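Local coordinates for programmed cell death 6-interacting protein (Homo sapiens, PDB 5WA1), which takes part in multivesicular body biogenesis, membrane repair and cytokinesis, and binds CHMP4 proteins of ESCRT-III through its Bro1 domain, at residues A[32-44]-A[61-75]. Numbering follows the deposited sequence.
Sequences KTSEVDLAKPLVK and CRAAEELSKLRRAAV
Near one end of the elongated Bro1 domain, the extended segment 33-37 and the start of helix 39-49 run back along helix 56-75, and Arg71 reaches across to hold the extended part. The two helical segments are nearly antiparallel, at 157°, with axes 8.9 Å apart. With CG anti to its backbone N (chi1 -175°) and the chain stretched out to NE, Arg71 brings its guanidinium edge to the hydroxyl of Thr33 and the carbonyl of Ser34. Arg71 NH1 donates an almost straight bond to Thr33 OG1 (3.1 Å), in the guanidinium plane. Arg71 NH2 bonds Ser34 O (3.1 Å) from somewhat outside the carbonyl plane. Val36 CG2 and Val75 CG2 lie over opposite faces, the latter above the centre, so the group is sandwiched as well as bonded. Ahead of the turn that leads into the helix, Asp37 OD1 accepts a weak capping bond from Ala39 N, and Leu38 N makes another weak bond to Ser68 OG (3.1 Å). Alongside, Leu38 CD1 packs on Leu67 CG (3.8 Å). Leu42 CD2 meets Ala64 CB (3.8 Å). Val43 CG2 packs against Cys61 CB. A water links Thr33 N to Val75 O. Glu140 forms a salt bridge with Arg71 NE, strand 114-117 pairs with the backbone of Lys32 and Ser34 and hydrogen-bonds Thr33 OG1 through Thr115 O, and Tyr92 of helix 83-97 packs against Leu38 and Arg71.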
loop_
_atom_site.group_PDB
_atom_site.type_symbol
_atom_site.label_atom_id
_atom_site.label_comp_id
_atom_site.label_asym_id
_atom_site.label_seq_id
_atom_site.Cartn_x
_atom_site.Cartn_y
_atom_site.Cartn_z
ATOM N N LYS A 32 2.001 13.395 11.786
ATOM C CA LYS A 32 2.515 13.831 13.073
ATOM C C LYS A 32 1.358 14.246 13.974
ATOM O O LYS A 32 0.303 14.686 13.506
ATOM C CB LYS A 32 3.490 14.997 12.891
ATOM C CG LYS A 32 4.691 14.673 12.021
ATOM C CD LYS A 32 5.492 15.926 11.720
ATOM C CE LYS A 32 6.506 15.687 10.612
ATOM N NZ LYS A 32 7.149 16.964 10.193
ATOM N N THR A 33 1.554 14.086 15.279
ATOM C CA THR A 33 0.528 14.477 16.230
ATOM C C THR A 33 1.196 15.100 17.445
ATOM O O THR A 33 2.369 14.840 17.730
ATOM C CB THR A 33 -0.353 13.284 16.648
ATOM O OG1 THR A 33 -1.365 13.723 17.566
ATOM C CG2 THR A 33 0.484 12.199 17.303
ATOM N N SER A 34 0.446 15.940 18.142
ATOM C CA SER A 34 0.948 16.545 19.362
ATOM C C SER A 34 0.756 15.593 20.536
ATOM O O SER A 34 -0.156 14.760 20.543
ATOM C CB SER A 34 0.234 17.865 19.623
ATOM O OG SER A 34 -1.165 17.687 19.505
ATOM N N GLU A 35 1.632 15.717 21.531
ATOM C CA GLU A 35 1.545 14.866 22.711
ATOM C C GLU A 35 0.278 15.174 23.505
ATOM O O GLU A 35 -0.061 16.338 23.739
ATOM C CB GLU A 35 2.780 15.054 23.595
ATOM C CG GLU A 35 2.846 14.094 24.773
ATOM C CD GLU A 35 4.075 14.304 25.646
ATOM O OE1 GLU A 35 5.087 14.828 25.136
ATOM O OE2 GLU A 35 4.021 13.941 26.843
ATOM N N VAL A 36 -0.422 14.120 23.925
ATOM C CA VAL A 36 -1.668 14.250 24.673
ATOM C C VAL A 36 -1.584 13.404 25.940
ATOM O O VAL A 36 -1.112 12.264 25.906
ATOM C CB VAL A 36 -2.880 13.832 23.810
ATOM C CG1 VAL A 36 -4.107 13.607 24.674
ATOM C CG2 VAL A 36 -3.161 14.893 22.756
ATOM N N ASP A 37 -2.047 13.963 27.058
ATOM C CA ASP A 37 -2.114 13.232 28.323
ATOM C C ASP A 37 -3.407 12.422 28.343
ATOM O O ASP A 37 -4.462 12.898 28.769
ATOM C CB ASP A 37 -2.042 14.183 29.513
ATOM C CG ASP A 37 -2.168 13.459 30.845
ATOM O OD1 ASP A 37 -1.931 12.233 30.879
ATOM O OD2 ASP A 37 -2.507 14.113 31.852
ATOM N N LEU A 38 -3.322 11.172 27.883
ATOM C CA LEU A 38 -4.494 10.302 27.889
ATOM C C LEU A 38 -4.929 9.935 29.300
ATOM O O LEU A 38 -6.112 9.659 29.528
ATOM C CB LEU A 38 -4.214 9.024 27.099
ATOM C CG LEU A 38 -4.267 9.106 25.581
ATOM C CD1 LEU A 38 -4.240 7.696 24.984
ATOM C CD2 LEU A 38 -5.503 9.871 25.146
ATOM N N ALA A 39 -3.993 9.916 30.248
ATOM C CA ALA A 39 -4.278 9.367 31.567
ATOM C C ALA A 39 -5.308 10.209 32.311
ATOM O O ALA A 39 -6.370 9.709 32.699
ATOM C CB ALA A 39 -2.983 9.252 32.375
ATOM N N LYS A 40 -5.019 11.500 32.494
ATOM C CA LYS A 40 -5.826 12.360 33.361
ATOM C C LYS A 40 -7.323 12.335 33.053
ATOM O O LYS A 40 -8.113 12.129 33.990
ATOM C CB LYS A 40 -5.269 13.788 33.297
ATOM C CG LYS A 40 -5.616 14.647 34.504
ATOM C CD LYS A 40 -4.860 15.967 34.471
ATOM C CE LYS A 40 -4.895 16.662 35.825
ATOM N NZ LYS A 40 -4.209 15.864 36.877
ATOM N N PRO A 41 -7.783 12.525 31.807
ATOM C CA PRO A 41 -9.236 12.514 31.566
ATOM C C PRO A 41 -9.878 11.151 31.766
ATOM O O PRO A 41 -11.099 11.085 31.960
ATOM C CB PRO A 41 -9.359 12.968 30.101
ATOM C CG PRO A 41 -8.027 13.547 29.744
ATOM C CD PRO A 41 -7.040 12.789 30.562
ATOM N N LEU A 42 -9.100 10.069 31.729
ATOM C CA LEU A 42 -9.638 8.715 31.795
ATOM C C LEU A 42 -9.844 8.245 33.232
ATOM O O LEU A 42 -10.938 7.803 33.595
ATOM C CB LEU A 42 -8.707 7.751 31.052
ATOM C CG LEU A 42 -9.357 6.579 30.316
ATOM C CD1 LEU A 42 -10.292 7.083 29.225
ATOM C CD2 LEU A 42 -8.294 5.659 29.724
ATOM N N VAL A 43 -8.794 8.322 34.055
ATOM C CA VAL A 43 -8.912 7.895 35.442
ATOM C C VAL A 43 -9.852 8.818 36.208
ATOM O O VAL A 43 -10.551 8.378 37.130
ATOM C CB VAL A 43 -7.515 7.825 36.091
ATOM C CG1 VAL A 43 -6.874 9.201 36.120
ATOM C CG2 VAL A 43 -7.601 7.238 37.500
ATOM N N LYS A 44 -9.909 10.099 35.828
ATOM C CA LYS A 44 -10.887 11.002 36.423
ATOM C C LYS A 44 -12.306 10.480 36.239
ATOM O O LYS A 44 -13.160 10.685 37.111
ATOM C CB LYS A 44 -10.742 12.404 35.829
ATOM C CG LYS A 44 -11.483 13.485 36.602
ATOM C CD LYS A 44 -11.131 14.871 36.093
ATOM C CE LYS A 44 -11.757 15.951 36.958
ATOM N NZ LYS A 44 -11.388 17.312 36.487
ATOM N N CYS A 61 -6.722 2.848 36.785
ATOM C CA CYS A 61 -5.817 3.989 36.722
ATOM C C CYS A 61 -4.432 3.576 36.250
ATOM O O CYS A 61 -3.751 4.348 35.565
ATOM C CB CYS A 61 -5.726 4.664 38.089
ATOM S SG CYS A 61 -4.531 6.015 38.160
ATOM N N ARG A 62 -3.995 2.366 36.606
ATOM C CA ARG A 62 -2.723 1.859 36.103
ATOM C C ARG A 62 -2.792 1.614 34.600
ATOM O O ARG A 62 -1.901 2.030 33.853
ATOM C CB ARG A 62 -2.341 0.579 36.842
ATOM C CG ARG A 62 -1.022 -0.027 36.396
ATOM C CD ARG A 62 -0.607 -1.175 37.306
ATOM N NE ARG A 62 -0.517 -0.773 38.708
ATOM C CZ ARG A 62 -1.447 -1.032 39.623
ATOM N NH1 ARG A 62 -2.544 -1.693 39.279
ATOM N NH2 ARG A 62 -1.285 -0.630 40.882
ATOM N N ALA A 63 -3.854 0.944 34.141
ATOM C CA ALA A 63 -4.016 0.682 32.717
ATOM C C ALA A 63 -4.176 1.973 31.926
ATOM O O ALA A 63 -3.740 2.048 30.772
ATOM C CB ALA A 63 -5.213 -0.241 32.487
ATOM N N ALA A 64 -4.796 2.999 32.521
ATOM C CA ALA A 64 -4.869 4.287 31.842
ATOM C C ALA A 64 -3.487 4.910 31.712
ATOM O O ALA A 64 -3.160 5.502 30.678
ATOM C CB ALA A 64 -5.819 5.225 32.583
ATOM N N GLU A 65 -2.657 4.767 32.747
ATOM C CA GLU A 65 -1.279 5.237 32.664
ATOM C C GLU A 65 -0.501 4.480 31.597
ATOM O O GLU A 65 0.346 5.059 30.905
ATOM C CB GLU A 65 -0.597 5.085 34.021
ATOM C CG GLU A 65 0.526 6.070 34.232
ATOM C CD GLU A 65 0.018 7.492 34.308
ATOM O OE1 GLU A 65 -0.881 7.753 35.138
ATOM O OE2 GLU A 65 0.501 8.340 33.527
ATOM N N GLU A 66 -0.763 3.180 31.454
ATOM C CA GLU A 66 -0.084 2.403 30.421
ATOM C C GLU A 66 -0.582 2.759 29.026
ATOM O O GLU A 66 0.166 2.621 28.052
ATOM C CB GLU A 66 -0.257 0.905 30.677
ATOM C CG GLU A 66 0.628 0.361 31.789
ATOM C CD GLU A 66 2.107 0.579 31.514
ATOM O OE1 GLU A 66 2.752 1.328 32.279
ATOM O OE2 GLU A 66 2.620 0.007 30.528
ATOM N N LEU A 67 -1.834 3.208 28.907
ATOM C CA LEU A 67 -2.350 3.572 27.593
ATOM C C LEU A 67 -1.748 4.886 27.110
ATOM O O LEU A 67 -1.408 5.024 25.928
ATOM C CB LEU A 67 -3.873 3.663 27.621
ATOM C CG LEU A 67 -4.424 4.099 26.256
ATOM C CD1 LEU A 67 -4.036 3.100 25.168
ATOM C CD2 LEU A 67 -5.923 4.310 26.294
ATOM N N SER A 68 -1.620 5.862 28.009
ATOM C CA SER A 68 -0.969 7.117 27.645
ATOM C C SER A 68 0.482 6.873 27.252
ATOM O O SER A 68 0.983 7.465 26.286
ATOM C CB SER A 68 -1.054 8.112 28.811
ATOM O OG SER A 68 -0.802 9.437 28.354
ATOM N N LYS A 69 1.172 6.000 27.994
ATOM C CA LYS A 69 2.528 5.613 27.629
ATOM C C LYS A 69 2.555 4.959 26.257
ATOM O O LYS A 69 3.437 5.248 25.439
ATOM C CB LYS A 69 3.095 4.672 28.691
ATOM C CG LYS A 69 4.412 4.004 28.334
ATOM C CD LYS A 69 4.874 3.117 29.491
ATOM C CE LYS A 69 6.114 2.309 29.141
ATOM N NZ LYS A 69 6.554 1.463 30.289
ATOM N N LEU A 70 1.577 4.091 25.981
ATOM C CA LEU A 70 1.521 3.411 24.692
ATOM C C LEU A 70 1.319 4.400 23.553
ATOM O O LEU A 70 1.896 4.231 22.473
ATOM C CB LEU A 70 0.410 2.358 24.692
ATOM C CG LEU A 70 0.117 1.667 23.350
ATOM C CD1 LEU A 70 1.373 1.000 22.805
ATOM C CD2 LEU A 70 -1.014 0.655 23.490
ATOM N N ARG A 71 0.509 5.441 23.772
ATOM C CA ARG A 71 0.316 6.442 22.726
ATOM C C ARG A 71 1.626 7.144 22.401
ATOM O O ARG A 71 1.966 7.336 21.230
ATOM C CB ARG A 71 -0.749 7.466 23.140
ATOM C CG ARG A 71 -1.046 8.452 22.015
ATOM C CD ARG A 71 -2.052 9.536 22.379
ATOM N NE ARG A 71 -2.600 10.127 21.160
ATOM C CZ ARG A 71 -2.079 11.173 20.527
ATOM N NH1 ARG A 71 -2.650 11.631 19.418
ATOM N NH2 ARG A 71 -0.999 11.779 21.006
ATOM N N ARG A 72 2.373 7.551 23.434
ATOM C CA ARG A 72 3.654 8.208 23.202
ATOM C C ARG A 72 4.597 7.312 22.402
ATOM O O ARG A 72 5.302 7.789 21.503
ATOM C CB ARG A 72 4.290 8.611 24.534
ATOM C CG ARG A 72 3.492 9.655 25.318
ATOM C CD ARG A 72 4.304 10.236 26.473
ATOM N NE ARG A 72 4.555 9.261 27.532
ATOM C CZ ARG A 72 3.753 9.063 28.574
ATOM N NH1 ARG A 72 2.641 9.775 28.705
ATOM N NH2 ARG A 72 4.062 8.152 29.489
ATOM N N ALA A 73 4.606 6.010 22.697
ATOM C CA ALA A 73 5.472 5.097 21.953
ATOM C C ALA A 73 4.979 4.865 20.524
ATOM O O ALA A 73 5.792 4.636 19.621
ATOM C CB ALA A 73 5.588 3.769 22.697
ATOM N N ALA A 74 3.665 4.910 20.291
ATOM C CA ALA A 74 3.128 4.612 18.965
ATOM C C ALA A 74 3.175 5.805 18.019
ATOM O O ALA A 74 3.394 5.627 16.816
ATOM C CB ALA A 74 1.682 4.113 19.066
ATOM N N VAL A 75 2.947 7.023 18.517
ATOM C CA VAL A 75 2.808 8.177 17.641
ATOM C C VAL A 75 3.669 9.359 18.060
ATOM O O VAL A 75 3.598 10.413 17.425
ATOM C CB VAL A 75 1.331 8.614 17.508
ATOM C CG1 VAL A 75 0.513 7.518 16.811
ATOM C CG2 VAL A 75 0.731 8.958 18.858
HETATM O O HOH W 1 4.388 12.944 16.007
#